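Local coordinates for MDM10 isoform 1 (Saccharomyces cerevisiae, PDB 7BTX), which forms part of the ERMES complex that tethers the endoplasmic reticulum to mitochondria and takes part in late assembly steps of the TOM complex, at residues 9-14 against 79-84; 72-77 against 139-144. One frame throughout, in Å; residues are numbered along the deposited sequence.

Overall arrangement
Both contacts belong to one wall of the barrel. Contact 2 is a pair of neighbouring antiparallel strands in that wall, and contact 1 packs the N-terminal helix, which runs along the inside, against the loop that follows the first of these strands. Their centres are about 11 Å apart. F12 and L81 of contact 1 also touch the segments of contact 2: F12 CB lies 3.7 Å from L141 CD1, F12 CZ 3.6 Å from K139 CB, and L81 CD1 packs beside S76. The segments of the two contacts alternate along the chain, in the order 9-14, 72-77, 79-84 and 139-144.

Contact 1 of 2, residues 9-14 against 79-84; sequences LRAFYQ and QQLEKF
Q14 lies across the ring of F84 at the edge of this small interface. Its CB sits 3.6 Å from F84 CD2, and its side-chain oxygen OE1 also comes up to CD2, with the amide and ring planes 61° apart. The backbone of Q14 takes part as well: its carbonyl lies over one face of the ring, toward the rim, with Q14 O 3.7 Å from F84 CZ. One turn back on the helix, A11 points its methyl at the loop, where A11 CB packs 3.8 Å from F84 CB and 3.6 Å from the backbone F84 O. F12 meets L81 deeper in, the methyl CD1 of L81 reaching the edge of the phenyl ring near its plane, 3.7 Å from F12 CD1. Everything that crosses is van der Waals packing; the A11, F12 and L81 part is buried, while Q14 and F84 lie at the margin.

The helix, 5-16, runs inside a mitochondrial outer-membrane beta-barrel, as the N-terminal helix does in the related VDAC and Tom40 barrels; the loop links strand 68-76 to strand 140-147 and here packs against the helix. F84 reaches the helix because its CG stands anti to the carbonyl carbon (chi1 -66°). An alanine here takes away the ring that Q14 CB and its carbonyl rest on, and would probably leave the amide freer to turn.

Behind these side chains, the loop is held in shape by a backbone bond from F84 N to L81 O, 3.0 Å long, while Q80 O lies in plane at the edge of the F84 ring. L81 leans on L74 and S76 of the strand before the loop. The far side of the helix is fixed to the wall: L9 packs on M168 and I158, and Y13 OH hydrogen-bonds Q187.

Contact 2 of 2, residues 72-77 against 139-144; sequences SYLYSD and KSLYYG
Y75 turns its CG away from its own N (chi1 166°), and the ring is thereby swung beside that of Y142, whose CG instead stands anti to the carbonyl carbon (chi1 -61°). The two side chains consequently run side by side and point the same way, Y142 CD1 coming to the edge of the Y75 ring near its plane, 3.8 Å from Y75 CD2. The methyl CD1 of L74 lies 4.0 Å from L141 CG on the reverse face of the sheet, where the two leucines cross at a slant.

Beneath the side chains, strands 72-76 and 140-144 run antiparallel, their axes 4.7 Å apart. Y73 and G144 form one hydrogen-bonded pair, with Y73 N 2.6 Å from G144 O and the return bond from G144 N to Y73 O. Y75 and Y142 form the next: Y75 N bonds to Y142 O at 2.9 Å, and Y142 N to Y75 O at 2.7 Å. L74 with Y143 and S76 with L141 are the non-hydrogen-bonded pairs.

This is one antiparallel pairing in the wall of a mitochondrial outer-membrane beta-barrel, and alternation sorts the residues. Y73, Y75 and Y142 face outward, while L74, L141 and Y143 face the lumen, where they pack on V8, F12 and M5 of helix 5-16. Y143 OH hydrogen-bonds E154 on the next strand, and Y142 OH bonds K159 there.

At the loop end, D77 N extends the ladder by bonding S140 O at 2.9 Å. The K139 chain lies alongside D77 by its CD, but its NZ stays 6.4 Å from D77 OD2, too far for a salt bridge. S140 OG turns to K159, its main polar partner.

Contact 1 of 2, residues 9-14 against 79-84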
loop_
_atom_site.group_PDB
_atom_site.type_symbol
_atom_site.label_atom_id
_atom_site.label_comp_id
_atom_site.label_asym_id
_atom_site.label_seq_id
_atom_site.Cartn_x
_atom_site.Cartn_y
_atom_site.Cartn_z
ATOM N N LEU D 9 -8.770 32.213 7.502
ATOM C CA LEU D 9 -9.792 32.883 8.297
ATOM C C LEU D 9 -9.189 33.971 9.174
ATOM O O LEU D 9 -9.747 35.065 9.294
ATOM C CB LEU D 9 -10.520 31.845 9.143
ATOM C CG LEU D 9 -11.422 32.340 10.257
ATOM C CD1 LEU D 9 -12.638 32.901 9.622
ATOM C CD2 LEU D 9 -11.788 31.209 11.185
ATOM N N ARG D 10 -8.039 33.696 9.783
ATOM C CA ARG D 10 -7.406 34.699 10.628
ATOM C C ARG D 10 -6.757 35.800 9.805
ATOM O O ARG D 10 -6.530 36.898 10.319
ATOM C CB ARG D 10 -6.379 34.041 11.546
ATOM N N ALA D 11 -6.450 35.535 8.536
ATOM C CA ALA D 11 -5.900 36.581 7.682
ATOM C C ALA D 11 -6.990 37.533 7.217
ATOM O O ALA D 11 -6.719 38.705 6.936
ATOM C CB ALA D 11 -5.187 35.966 6.483
ATOM N N PHE D 12 -8.225 37.042 7.117
ATOM C CA PHE D 12 -9.343 37.907 6.762
ATOM C C PHE D 12 -9.791 38.733 7.955
ATOM O O PHE D 12 -10.303 39.845 7.793
ATOM C CB PHE D 12 -10.498 37.065 6.238
ATOM C CG PHE D 12 -11.620 37.868 5.666
ATOM C CD1 PHE D 12 -11.450 38.577 4.493
ATOM C CD2 PHE D 12 -12.847 37.908 6.296
ATOM C CE1 PHE D 12 -12.480 39.309 3.965
ATOM C CE2 PHE D 12 -13.879 38.641 5.771
ATOM C CZ PHE D 12 -13.694 39.341 4.607
ATOM N N TYR D 13 -9.612 38.198 9.161
ATOM C CA TYR D 13 -9.971 38.920 10.371
ATOM C C TYR D 13 -9.025 40.073 10.647
ATOM O O TYR D 13 -9.471 41.124 11.114
ATOM C CB TYR D 13 -9.973 37.969 11.563
ATOM C CG TYR D 13 -11.191 37.086 11.670
ATOM C CD1 TYR D 13 -12.230 37.176 10.757
ATOM C CD2 TYR D 13 -11.295 36.156 12.686
ATOM C CE1 TYR D 13 -13.333 36.369 10.860
ATOM C CE2 TYR D 13 -12.396 35.349 12.801
ATOM C CZ TYR D 13 -13.412 35.461 11.889
ATOM O OH TYR D 13 -14.510 34.646 11.997
ATOM N N GLN D 14 -7.736 39.904 10.376
ATOM C CA GLN D 14 -6.759 40.963 10.565
ATOM C C GLN D 14 -6.765 41.975 9.433
ATOM O O GLN D 14 -6.185 43.053 9.582
ATOM C CB GLN D 14 -5.355 40.372 10.706
ATOM C CG GLN D 14 -5.164 39.478 11.914
ATOM C CD GLN D 14 -4.137 38.395 11.667
ATOM O OE1 GLN D 14 -3.333 38.490 10.741
ATOM N NE2 GLN D 14 -4.163 37.355 12.489
ATOM N N GLN D 79 -8.624 43.485 -0.248
ATOM C CA GLN D 79 -7.483 43.466 -1.154
ATOM C C GLN D 79 -6.147 43.624 -0.442
ATOM O O GLN D 79 -5.174 44.054 -1.074
ATOM C CB GLN D 79 -7.640 44.557 -2.216
ATOM C CG GLN D 79 -8.467 44.144 -3.432
ATOM C CD GLN D 79 -7.931 42.905 -4.136
ATOM O OE1 GLN D 79 -8.345 41.780 -3.851
ATOM N NE2 GLN D 79 -7.006 43.110 -5.064
ATOM N N GLN D 80 -6.076 43.307 0.850
ATOM C CA GLN D 80 -4.842 43.341 1.620
ATOM C C GLN D 80 -4.579 42.000 2.296
ATOM O O GLN D 80 -3.892 41.939 3.315
ATOM C CB GLN D 80 -4.890 44.454 2.665
ATOM C CG GLN D 80 -5.024 45.867 2.107
ATOM C CD GLN D 80 -6.470 46.264 1.853
ATOM O OE1 GLN D 80 -7.396 45.629 2.360
ATOM N NE2 GLN D 80 -6.668 47.317 1.069
ATOM N N LEU D 81 -5.116 40.916 1.734
ATOM C CA LEU D 81 -5.268 39.682 2.495
ATOM C C LEU D 81 -3.982 38.873 2.558
ATOM O O LEU D 81 -3.658 38.311 3.609
ATOM C CB LEU D 81 -6.393 38.841 1.895
ATOM C CG LEU D 81 -6.909 37.640 2.686
ATOM C CD1 LEU D 81 -8.396 37.640 2.622
ATOM C CD2 LEU D 81 -6.391 36.342 2.119
ATOM N N GLU D 82 -3.237 38.791 1.462
ATOM C CA GLU D 82 -2.089 37.896 1.402
ATOM C C GLU D 82 -0.814 38.506 1.971
ATOM O O GLU D 82 0.232 37.848 1.950
ATOM C CB GLU D 82 -1.869 37.415 -0.029
ATOM C CG GLU D 82 -2.955 36.449 -0.472
ATOM C CD GLU D 82 -2.625 35.748 -1.765
ATOM O OE1 GLU D 82 -2.137 34.601 -1.695
ATOM O OE2 GLU D 82 -2.855 36.331 -2.845
ATOM N N LYS D 83 -0.873 39.735 2.483
ATOM C CA LYS D 83 0.168 40.197 3.389
ATOM C C LYS D 83 0.031 39.577 4.770
ATOM O O LYS D 83 0.994 39.594 5.544
ATOM C CB LYS D 83 0.141 41.721 3.516
ATOM C CG LYS D 83 0.353 42.470 2.213
ATOM C CD LYS D 83 0.274 43.972 2.434
ATOM C CE LYS D 83 -1.138 44.488 2.248
ATOM N NZ LYS D 83 -1.640 44.219 0.875
ATOM N N PHE D 84 -1.142 39.035 5.091
ATOM C CA PHE D 84 -1.414 38.405 6.374
ATOM C C PHE D 84 -1.418 36.888 6.283
ATOM O O PHE D 84 -1.654 36.218 7.292
ATOM C CB PHE D 84 -2.754 38.891 6.926
ATOM C CG PHE D 84 -2.771 40.348 7.284
ATOM C CD1 PHE D 84 -3.120 41.302 6.344
ATOM C CD2 PHE D 84 -2.448 40.762 8.566
ATOM C CE1 PHE D 84 -3.140 42.639 6.667
ATOM C CE2 PHE D 84 -2.471 42.101 8.898
ATOM C CZ PHE D 84 -2.817 43.040 7.944
#

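Contact 2 of 2, residues 72-77 against 139-144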
loop_
_atom_site.group_PDB
_atom_site.type_symbol
_atom_site.label_atom_id
_atom_site.label_comp_id
_atom_site.label_asym_id
_atom_site.label_seq_id
_atom_site.Cartn_x
_atom_site.Cartn_y
_atom_site.Cartn_z
ATOM N N SER D 72 -6.447 24.581 -4.009
ATOM C CA SER D 72 -7.219 25.558 -3.267
ATOM C C SER D 72 -7.703 26.651 -4.203
ATOM O O SER D 72 -7.037 26.992 -5.175
ATOM C CB SER D 72 -6.388 26.175 -2.146
ATOM O OG SER D 72 -5.969 25.187 -1.228
ATOM N N TYR D 73 -8.880 27.184 -3.913
ATOM C CA TYR D 73 -9.378 28.392 -4.552
ATOM C C TYR D 73 -9.573 29.414 -3.451
ATOM O O TYR D 73 -10.059 29.068 -2.375
ATOM C CB TYR D 73 -10.688 28.133 -5.300
ATOM C CG TYR D 73 -11.290 29.374 -5.905
ATOM C CD1 TYR D 73 -10.786 29.904 -7.074
ATOM C CD2 TYR D 73 -12.360 30.019 -5.303
ATOM C CE1 TYR D 73 -11.318 31.037 -7.625
ATOM C CE2 TYR D 73 -12.898 31.158 -5.849
ATOM C CZ TYR D 73 -12.371 31.660 -7.011
ATOM O OH TYR D 73 -12.899 32.794 -7.573
ATOM N N LEU D 74 -9.183 30.658 -3.695
ATOM C CA LEU D 74 -9.324 31.707 -2.691
ATOM C C LEU D 74 -9.512 33.046 -3.382
ATOM O O LEU D 74 -8.589 33.556 -4.022
ATOM C CB LEU D 74 -8.118 31.741 -1.755
ATOM C CG LEU D 74 -7.983 32.949 -0.831
ATOM C CD1 LEU D 74 -9.052 32.933 0.227
ATOM C CD2 LEU D 74 -6.623 32.962 -0.195
ATOM N N TYR D 75 -10.703 33.614 -3.246
ATOM C CA TYR D 75 -11.016 34.944 -3.745
ATOM C C TYR D 75 -11.589 35.748 -2.590
ATOM O O TYR D 75 -12.376 35.221 -1.801
ATOM C CB TYR D 75 -12.008 34.871 -4.904
ATOM C CG TYR D 75 -12.629 36.198 -5.244
ATOM C CD1 TYR D 75 -11.869 37.219 -5.790
ATOM C CD2 TYR D 75 -13.973 36.435 -5.006
ATOM C CE1 TYR D 75 -12.428 38.437 -6.093
ATOM C CE2 TYR D 75 -14.542 37.652 -5.306
ATOM C CZ TYR D 75 -13.765 38.648 -5.850
ATOM O OH TYR D 75 -14.330 39.863 -6.152
ATOM N N SER D 76 -11.196 37.011 -2.481
ATOM C CA SER D 76 -11.695 37.873 -1.423
ATOM C C SER D 76 -11.747 39.327 -1.872
ATOM O O SER D 76 -10.913 39.784 -2.656
ATOM C CB SER D 76 -10.830 37.764 -0.184
ATOM O OG SER D 76 -9.640 38.504 -0.355
ATOM N N ASP D 77 -12.738 40.054 -1.350
ATOM C CA ASP D 77 -12.852 41.484 -1.618
ATOM C C ASP D 77 -11.820 42.291 -0.849
ATOM O O ASP D 77 -11.443 43.381 -1.288
ATOM C CB ASP D 77 -14.248 41.991 -1.256
ATOM C CG ASP D 77 -15.342 41.294 -2.022
ATOM O OD1 ASP D 77 -15.045 40.298 -2.709
ATOM O OD2 ASP D 77 -16.503 41.739 -1.932
ATOM N N LYS D 139 -17.051 43.425 2.943
ATOM C CA LYS D 139 -16.069 42.507 2.394
ATOM C C LYS D 139 -16.639 41.098 2.329
ATOM O O LYS D 139 -17.682 40.796 2.909
ATOM C CB LYS D 139 -14.797 42.520 3.237
ATOM C CG LYS D 139 -14.149 43.884 3.333
ATOM C CD LYS D 139 -13.790 44.405 1.955
ATOM C CE LYS D 139 -12.906 45.634 2.025
ATOM N NZ LYS D 139 -12.671 46.197 0.671
ATOM N N SER D 140 -15.947 40.234 1.595
ATOM C CA SER D 140 -16.333 38.837 1.501
ATOM C C SER D 140 -15.094 38.002 1.244
ATOM O O SER D 140 -14.080 38.501 0.759
ATOM C CB SER D 140 -17.366 38.595 0.399
ATOM O OG SER D 140 -18.581 39.261 0.680
ATOM N N LEU D 141 -15.185 36.722 1.586
ATOM C CA LEU D 141 -14.132 35.758 1.304
ATOM C C LEU D 141 -14.776 34.492 0.786
ATOM O O LEU D 141 -15.744 34.006 1.372
ATOM C CB LEU D 141 -13.279 35.467 2.541
ATOM C CG LEU D 141 -12.081 34.529 2.385
ATOM C CD1 LEU D 141 -10.951 35.035 3.195
ATOM C CD2 LEU D 141 -12.397 33.135 2.874
ATOM N N TYR D 142 -14.244 33.967 -0.305
ATOM C CA TYR D 142 -14.650 32.680 -0.834
ATOM C C TYR D 142 -13.436 31.772 -0.894
ATOM O O TYR D 142 -12.393 32.138 -1.431
ATOM C CB TYR D 142 -15.275 32.823 -2.219
ATOM C CG TYR D 142 -16.506 33.686 -2.222
ATOM C CD1 TYR D 142 -16.422 35.048 -2.470
ATOM C CD2 TYR D 142 -17.749 33.141 -1.961
ATOM C CE1 TYR D 142 -17.541 35.837 -2.459
ATOM C CE2 TYR D 142 -18.873 33.922 -1.955
ATOM C CZ TYR D 142 -18.763 35.266 -2.203
ATOM O OH TYR D 142 -19.890 36.044 -2.194
ATOM N N TYR D 143 -13.576 30.588 -0.316
ATOM C CA TYR D 143 -12.456 29.664 -0.224
ATOM C C TYR D 143 -12.988 28.268 -0.463
ATOM O O TYR D 143 -14.036 27.911 0.072
ATOM C CB TYR D 143 -11.773 29.763 1.137
ATOM C CG TYR D 143 -10.794 28.653 1.428
ATOM C CD1 TYR D 143 -9.521 28.664 0.880
ATOM C CD2 TYR D 143 -11.137 27.602 2.266
ATOM C CE1 TYR D 143 -8.627 27.659 1.143
ATOM C CE2 TYR D 143 -10.254 26.591 2.527
ATOM C CZ TYR D 143 -9.002 26.627 1.969
ATOM O OH TYR D 143 -8.124 25.617 2.246
ATOM N N GLY D 144 -12.278 27.488 -1.269
ATOM C CA GLY D 144 -12.602 26.095 -1.455
ATOM C C GLY D 144 -11.330 25.315 -1.705
ATOM O O GLY D 144 -10.332 25.856 -2.163
#